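Local coordinates for protein malate dehydrogenase (Porphyromonas gingivalis, PDB 3FI9) that probably catalyses the NAD-dependent interconversion of malate and oxaloacetate, at residues E103-L108 against I124-A129; C263-N266 against H272-M275; D315-I318 against I322-A325. One frame throughout, in Å; residues are numbered along the deposited sequence.

Contact 1: residues E103-L108 against I124-A129; sequences EIAAQL and IIFNPA
Leu108 and Ile124 meet tip to tip. Leu108 CD2 comes to 3.5 Å from Ile124 CD1, and the two side chains reach for each other from the helix and from the strand end. One turn back on the helix, Ala105 lies at the edge of the Phe126 ring. The ring comes edge first, with CZ leading: Phe126 CZ lies 4.0 Å from Ala105 CA and 4.1 Å from Ala105 CB. Ala105 CA sits near the ring plane, so the helix backbone itself forms part of the surface. Phe126 CG lies between its backbone N and carbonyl carbon (chi1 62°), which brings the ring beside Ile124 with its CZ end toward Ala105. Ile124 CG2 covers one ring face, 3.8 Å above the plane and offset toward the rim. The contact across the segments is purely apolar.

Beyond Phe126 the chain makes an Asx turn, with Ala129 N giving a 2.8 Å bond to a lone pair of Asn127 OD1. The peptide before Pro128 is cis, and Pro128 is the N-cap of the next helix. Residues 125 to 127 are predicted to bind NAD, and Asn127 the substrate as well. The packing joins helix 94-115 to this loop. Ile124 ends strand 121-124 and bonds to Thr148 of the adjacent strand. Helix 129-140 covers Ala105 and Ile124, while Ser82 of strand 77-82 touches Leu108 and Phe126.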
loop_
_atom_site.group_PDB
_atom_site.type_symbol
_atom_site.label_atom_id
_atom_site.label_comp_id
_atom_site.label_asym_id
_atom_site.label_seq_id
_atom_site.Cartn_x
_atom_site.Cartn_y
_atom_site.Cartn_z
ATOM N N GLU A 103 -3.776 3.162 -28.933
ATOM C CA GLU A 103 -3.519 4.610 -29.158
ATOM C C GLU A 103 -2.903 5.294 -27.932
ATOM O O GLU A 103 -2.044 6.149 -28.073
ATOM C CB GLU A 103 -4.789 5.390 -29.528
ATOM C CG GLU A 103 -5.514 4.935 -30.801
ATOM C CD GLU A 103 -4.748 5.216 -32.077
ATOM O OE1 GLU A 103 -3.557 5.558 -32.006
ATOM O OE2 GLU A 103 -5.350 5.081 -33.166
ATOM N N ILE A 104 -3.364 4.973 -26.732
ATOM C CA ILE A 104 -2.740 5.633 -25.573
ATOM C C ILE A 104 -1.322 5.117 -25.428
ATOM O O ILE A 104 -0.427 5.866 -25.077
ATOM C CB ILE A 104 -3.484 5.410 -24.247
ATOM C CG1 ILE A 104 -4.934 5.810 -24.393
ATOM C CG2 ILE A 104 -2.890 6.328 -23.173
ATOM C CD1 ILE A 104 -5.843 5.123 -23.326
ATOM N N ALA A 105 -1.111 3.845 -25.754
ATOM C CA ALA A 105 0.238 3.280 -25.700
ATOM C C ALA A 105 1.129 3.959 -26.747
ATOM O O ALA A 105 2.280 4.249 -26.478
ATOM C CB ALA A 105 0.217 1.766 -25.946
ATOM N N ALA A 106 0.610 4.233 -27.943
ATOM C CA ALA A 106 1.478 4.939 -28.968
ATOM C C ALA A 106 1.873 6.347 -28.526
ATOM O O ALA A 106 3.039 6.801 -28.671
ATOM C CB ALA A 106 0.784 5.024 -30.318
ATOM N N GLN A 107 0.887 7.046 -28.010
ATOM C CA GLN A 107 1.102 8.385 -27.464
ATOM C C GLN A 107 2.085 8.373 -26.322
ATOM O O GLN A 107 2.883 9.291 -26.217
ATOM C CB GLN A 107 -0.223 9.038 -27.022
ATOM C CG GLN A 107 -0.038 10.514 -26.641
ATOM C CD GLN A 107 0.397 11.372 -27.848
ATOM O OE1 GLN A 107 -0.235 11.328 -28.899
ATOM N NE2 GLN A 107 1.488 12.132 -27.699
ATOM N N LEU A 108 2.070 7.342 -25.464
ATOM C CA LEU A 108 3.081 7.285 -24.407
ATOM C C LEU A 108 4.475 7.101 -24.989
ATOM O O LEU A 108 5.414 7.765 -24.578
ATOM C CB LEU A 108 2.795 6.166 -23.404
ATOM C CG LEU A 108 3.847 5.850 -22.325
ATOM C CD1 LEU A 108 4.148 7.095 -21.488
ATOM C CD2 LEU A 108 3.233 4.743 -21.451
ATOM N N ILE A 124 4.797 -1.228 -18.655
ATOM C CA ILE A 124 3.463 -0.942 -19.086
ATOM C C ILE A 124 2.557 -2.002 -18.449
ATOM O O ILE A 124 2.851 -3.198 -18.578
ATOM C CB ILE A 124 3.392 -1.068 -20.607
ATOM C CG1 ILE A 124 4.373 -0.091 -21.309
ATOM C CG2 ILE A 124 1.944 -0.860 -21.064
ATOM C CD1 ILE A 124 4.068 1.365 -20.986
ATOM N N ILE A 125 1.486 -1.610 -17.759
ATOM C CA ILE A 125 0.692 -2.654 -17.102
ATOM C C ILE A 125 -0.769 -2.718 -17.548
ATOM O O ILE A 125 -1.475 -3.686 -17.236
ATOM C CB ILE A 125 0.772 -2.582 -15.555
ATOM C CG1 ILE A 125 -0.249 -1.593 -14.985
ATOM C CG2 ILE A 125 2.264 -2.383 -15.098
ATOM C CD1 ILE A 125 -0.659 -1.954 -13.555
ATOM N N PHE A 126 -1.189 -1.742 -18.331
ATOM C CA PHE A 126 -2.545 -1.701 -18.819
ATOM C C PHE A 126 -2.762 -2.642 -20.018
ATOM O O PHE A 126 -1.876 -2.871 -20.850
ATOM C CB PHE A 126 -3.042 -0.262 -19.052
ATOM C CG PHE A 126 -2.259 0.527 -20.092
ATOM C CD1 PHE A 126 -2.640 0.515 -21.434
ATOM C CD2 PHE A 126 -1.198 1.322 -19.717
ATOM C CE1 PHE A 126 -1.942 1.286 -22.380
ATOM C CE2 PHE A 126 -0.490 2.093 -20.659
ATOM C CZ PHE A 126 -0.860 2.055 -22.002
ATOM N N ASN A 127 -3.933 -3.252 -20.052
ATOM C CA ASN A 127 -4.190 -4.285 -21.040
ATOM C C ASN A 127 -4.721 -3.737 -22.355
ATOM O O ASN A 127 -5.230 -2.624 -22.400
ATOM C CB ASN A 127 -5.123 -5.341 -20.458
ATOM C CG ASN A 127 -4.354 -6.445 -19.765
ATOM O OD1 ASN A 127 -3.291 -6.866 -20.235
ATOM N ND2 ASN A 127 -4.850 -6.889 -18.639
ATOM N N PRO A 128 -4.592 -4.524 -23.431
ATOM C CA PRO A 128 -3.954 -5.848 -23.427
ATOM C C PRO A 128 -2.428 -5.698 -23.488
ATOM O O PRO A 128 -1.913 -5.181 -24.478
ATOM C CB PRO A 128 -4.501 -6.494 -24.704
ATOM C CG PRO A 128 -4.794 -5.334 -25.616
ATOM C CD PRO A 128 -5.199 -4.186 -24.744
ATOM N N ALA A 129 -1.714 -6.116 -22.434
ATOM C CA ALA A 129 -0.273 -5.787 -22.305
ATOM C C ALA A 129 0.656 -6.277 -23.417
ATOM O O ALA A 129 1.667 -5.628 -23.704
ATOM C CB ALA A 129 0.282 -6.178 -20.885
#

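Contact 2: residues C263-N266 against H272-M275; sequences CYVN and HIMM
The His272 ring has Asn266 OD1 over the centre of one face, 3.4 Å above its plane. At its edge is Tyr264, whose OH lies 3.4 Å from His272 CD2. The Asn266 amide and the imidazole run side by side with their planes 33° apart. Tyr264 lies alongside His272 too and points the same way. Its own ring has Met274 SD at the edge. Ile273 O approaches this ring obliquely, 3.1 Å from Tyr264 CD1.

Asn266 OD1 also takes the backbone N-H of His272, with His272 N and Asn266 OD1 2.8 Å apart. The N-H...O angle is 134°, so the bond is bent, and the donor stands above the carbonyl plane. Asn266 CG is trans to its backbone N (chi1 -178°), which carries the amide out to His272. His272 and Ile273 both face Val265, forming a G1 beta bulge. The positive phi of His272 is that of the first residue of such a bulge.

After the bulge the pairing is antiparallel, though the strands are strongly splayed. Val265 and Ile273 form one hydrogen-bonded pair, with Val265 N 2.8 Å from Ile273 O. Cys263 and Met275 form the next. Tyr264 and Met274 sit between them as the non-hydrogen-bonded pair. On the face of Val265 and Ile273, Val265 CG2 meets Met275 CE at 4.0 Å.

Beyond the bulge, Trp329 meets His272 edge to face. Strand 273-277 is the outermost strand of the sheet within this chain. Helix 297-319 packs on Ile273 and Met275 through Leu310. On the opposite face helix 129-140 packs on Tyr264 and Met274 through Leu134.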
loop_
_atom_site.group_PDB
_atom_site.type_symbol
_atom_site.label_atom_id
_atom_site.label_comp_id
_atom_site.label_asym_id
_atom_site.label_seq_id
_atom_site.Cartn_x
_atom_site.Cartn_y
_atom_site.Cartn_z
ATOM N N CYS A 263 8.194 -9.358 -22.215
ATOM C CA CYS A 263 9.262 -8.742 -22.884
ATOM C C CYS A 263 9.239 -9.085 -24.365
ATOM O O CYS A 263 8.494 -9.981 -24.793
ATOM C CB CYS A 263 10.606 -9.150 -22.253
ATOM S SG CYS A 263 11.073 -10.813 -22.679
ATOM N N TYR A 264 10.023 -8.338 -25.146
ATOM C CA TYR A 264 10.075 -8.511 -26.592
ATOM C C TYR A 264 10.798 -9.824 -26.889
ATOM O O TYR A 264 11.852 -10.106 -26.314
ATOM C CB TYR A 264 10.898 -7.386 -27.260
ATOM C CG TYR A 264 10.791 -7.478 -28.776
ATOM C CD1 TYR A 264 9.547 -7.441 -29.405
ATOM C CD2 TYR A 264 11.922 -7.575 -29.550
ATOM C CE1 TYR A 264 9.451 -7.545 -30.833
ATOM C CE2 TYR A 264 11.855 -7.655 -30.932
ATOM C CZ TYR A 264 10.622 -7.639 -31.560
ATOM O OH TYR A 264 10.614 -7.727 -32.922
ATOM N N VAL A 265 10.223 -10.600 -27.812
ATOM C CA VAL A 265 10.759 -11.903 -28.239
ATOM C C VAL A 265 10.784 -11.883 -29.761
ATOM O O VAL A 265 9.794 -11.537 -30.405
ATOM C CB VAL A 265 9.830 -13.080 -27.794
ATOM C CG1 VAL A 265 10.342 -14.384 -28.363
ATOM C CG2 VAL A 265 9.741 -13.155 -26.234
ATOM N N ASN A 266 11.890 -12.263 -30.371
ATOM C CA ASN A 266 11.833 -12.403 -31.834
ATOM C C ASN A 266 12.798 -13.496 -32.220
ATOM O O ASN A 266 13.921 -13.201 -32.514
ATOM C CB ASN A 266 12.226 -11.105 -32.541
ATOM C CG ASN A 266 12.138 -11.207 -34.074
ATOM O OD1 ASN A 266 11.264 -11.865 -34.614
ATOM N ND2 ASN A 266 13.044 -10.542 -34.758
ATOM N N HIS A 272 8.655 -11.564 -33.567
ATOM C CA HIS A 272 8.020 -10.210 -33.546
ATOM C C HIS A 272 6.849 -10.080 -32.607
ATOM O O HIS A 272 5.713 -9.805 -33.028
ATOM C CB HIS A 272 7.552 -9.826 -34.956
ATOM C CG HIS A 272 8.661 -9.788 -35.949
ATOM N ND1 HIS A 272 8.721 -10.638 -37.037
ATOM C CD2 HIS A 272 9.795 -9.051 -35.980
ATOM C CE1 HIS A 272 9.837 -10.412 -37.710
ATOM N NE2 HIS A 272 10.506 -9.454 -37.093
ATOM N N ILE A 273 7.106 -10.281 -31.312
ATOM C CA ILE A 273 5.991 -10.338 -30.374
ATOM C C ILE A 273 6.419 -9.910 -28.997
ATOM O O ILE A 273 7.631 -9.837 -28.710
ATOM C CB ILE A 273 5.423 -11.809 -30.317
ATOM C CG1 ILE A 273 4.004 -11.824 -29.776
ATOM C CG2 ILE A 273 6.377 -12.740 -29.525
ATOM C CD1 ILE A 273 2.980 -11.266 -30.808
ATOM N N MET A 274 5.456 -9.616 -28.124
ATOM C CA MET A 274 5.788 -9.459 -26.670
ATOM C C MET A 274 5.031 -10.569 -25.943
ATOM O O MET A 274 3.812 -10.693 -26.138
ATOM C CB MET A 274 5.237 -8.152 -26.110
ATOM C CG MET A 274 5.645 -6.892 -26.832
ATOM S SD MET A 274 7.203 -6.254 -26.119
ATOM C CE MET A 274 6.599 -5.989 -24.433
ATOM N N MET A 275 5.737 -11.330 -25.105
ATOM C CA MET A 275 5.170 -12.473 -24.378
ATOM C C MET A 275 5.726 -12.489 -22.963
ATOM O O MET A 275 6.846 -12.048 -22.769
ATOM C CB MET A 275 5.628 -13.806 -25.022
ATOM C CG MET A 275 4.774 -14.243 -26.168
ATOM S SD MET A 275 5.105 -15.943 -26.631
ATOM C CE MET A 275 6.824 -15.868 -26.908
#

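Contact 3: residues D315-I318 against I322-A325; sequences DEVI and IIPA
Val317 O receives two backbone N-H groups from the segment that follows the helix. Ile322 N lies 3.2 Å from Val317 O and approaches nearly in line with the carbonyl bond. Ile323 N, 3.4 Å from the same Val317 O, adds a weak second bond. One helix carbonyl thus takes one amide firmly and the next weakly as the chain turns away.

The next carbonyl, Ile318 O, is served by water. A single water donates to Ile318 O at 2.8 Å and also to Ile323 O at 2.8 Å, joining two acceptors that could not bond to each other. Ile323 O has a further, softer partner: Ile318 CA lies 3.4 Å from it, and the C-H points almost straight at the oxygen, with an angle of 160° at the hydrogen. Two other carbonyls have partners outside: Ile322 O accepts from Tyr139 OH, and Pro324 O from Trp329 NE1.

The side chain of Ile323 packs beside these bonds with both its branches. Its CG1 arm is beside its backbone N (chi1 -63°) and runs across Val317 at a slant. Val317 CG1 is only 3.4 Å from Ile323 CG1, a tight fit. The other branch, CG2, meets Ile318 CG1 at 3.5 Å, where the two isoleucines cross at about a right angle. Val317 CG1 also touches Ile322 CB at 3.8 Å. Val135 and Ile138 of helix 129-140 pack against Ile323, and Leu98 of helix 94-115 against Val317.

The arrangement is the turn at the C-terminal end of helix 297-319, where the tail folds back on the last turn. The N-H groups five and, weakly, six residues on bond to one carbonyl, beyond the helical spacing of four, and apolar side chains close over the turn.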
loop_
_atom_site.group_PDB
_atom_site.type_symbol
_atom_site.label_atom_id
_atom_site.label_comp_id
_atom_site.label_asym_id
_atom_site.label_seq_id
_atom_site.Cartn_x
_atom_site.Cartn_y
_atom_site.Cartn_z
ATOM N N ASP A 315 -1.459 -8.473 -35.465
ATOM C CA ASP A 315 -1.774 -8.174 -36.865
ATOM C C ASP A 315 -3.036 -7.291 -37.026
ATOM O O ASP A 315 -3.093 -6.450 -37.928
ATOM C CB ASP A 315 -1.891 -9.463 -37.695
ATOM C CG ASP A 315 -0.562 -10.200 -37.851
ATOM O OD1 ASP A 315 0.548 -9.595 -37.708
ATOM O OD2 ASP A 315 -0.639 -11.417 -38.143
ATOM N N GLU A 316 -4.029 -7.452 -36.156
ATOM C CA GLU A 316 -5.128 -6.490 -36.087
ATOM C C GLU A 316 -4.642 -5.050 -35.907
ATOM O O GLU A 316 -5.093 -4.128 -36.594
ATOM C CB GLU A 316 -6.063 -6.787 -34.914
ATOM C CG GLU A 316 -7.173 -7.770 -35.177
ATOM C CD GLU A 316 -8.193 -7.779 -34.056
ATOM O OE1 GLU A 316 -8.312 -8.834 -33.406
ATOM O OE2 GLU A 316 -8.877 -6.742 -33.832
ATOM N N VAL A 317 -3.741 -4.848 -34.948
ATOM C CA VAL A 317 -3.255 -3.512 -34.662
ATOM C C VAL A 317 -2.333 -2.959 -35.769
ATOM O O VAL A 317 -2.227 -1.735 -35.961
ATOM C CB VAL A 317 -2.636 -3.473 -33.237
ATOM C CG1 VAL A 317 -2.109 -2.044 -32.875
ATOM C CG2 VAL A 317 -3.700 -3.935 -32.213
ATOM N N ILE A 318 -1.634 -3.841 -36.475
ATOM C CA ILE A 318 -0.937 -3.429 -37.703
ATOM C C ILE A 318 -1.995 -2.952 -38.702
ATOM O O ILE A 318 -1.817 -1.936 -39.381
ATOM C CB ILE A 318 -0.041 -4.599 -38.288
ATOM C CG1 ILE A 318 1.109 -4.923 -37.332
ATOM C CG2 ILE A 318 0.564 -4.271 -39.692
ATOM C CD1 ILE A 318 1.838 -6.257 -37.648
ATOM N N ILE A 322 -1.461 1.331 -36.652
ATOM C CA ILE A 322 -0.862 1.887 -35.446
ATOM C C ILE A 322 0.540 1.304 -35.245
ATOM O O ILE A 322 1.537 2.010 -35.003
ATOM C CB ILE A 322 -1.712 1.545 -34.197
ATOM C CG1 ILE A 322 -3.013 2.353 -34.183
ATOM C CG2 ILE A 322 -0.844 1.808 -32.898
ATOM C CD1 ILE A 322 -4.061 1.883 -33.128
ATOM N N ILE A 323 0.604 -0.017 -35.378
ATOM C CA ILE A 323 1.870 -0.713 -35.409
ATOM C C ILE A 323 2.288 -0.754 -36.898
ATOM O O ILE A 323 1.476 -1.100 -37.765
ATOM C CB ILE A 323 1.667 -2.137 -34.830
ATOM C CG1 ILE A 323 1.234 -2.073 -33.353
ATOM C CG2 ILE A 323 2.911 -3.010 -34.992
ATOM C CD1 ILE A 323 1.064 -3.487 -32.697
ATOM N N PRO A 324 3.540 -0.394 -37.208
ATOM C CA PRO A 324 3.966 -0.440 -38.612
ATOM C C PRO A 324 4.063 -1.870 -39.120
ATOM O O PRO A 324 4.136 -2.808 -38.308
ATOM C CB PRO A 324 5.372 0.170 -38.582
ATOM C CG PRO A 324 5.536 0.763 -37.207
ATOM C CD PRO A 324 4.654 -0.059 -36.305
ATOM N N ALA A 325 4.033 -2.034 -40.446
ATOM C CA ALA A 325 4.342 -3.326 -41.074
ATOM C C ALA A 325 5.558 -3.956 -40.445
ATOM O O ALA A 325 6.584 -3.300 -40.208
ATOM C CB ALA A 325 4.587 -3.160 -42.585
HETATM O O HOH W 1 0.431 -0.479 -40.288
#

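How the contacts relate
From the N terminus the chain first meets contact 1, which closes the loop from helix 94-115 to the end of strand 121-124 within the NAD-binding domain. Contact 2 follows much later, in the C-terminal alpha/beta domain, and closes a short hairpin at one edge of the sheet. Contact 3 comes last and folds the tail back on the end of helix 297-319. The three lie in series; none nests or crosses. Their centres are about 14 to 15 Å apart. Contacts 1 and 3 touch where Glu103 OE2 lies 3.4 Å from Ile322 CD1. Helix 129-140 packs against all three and ties the two domains together.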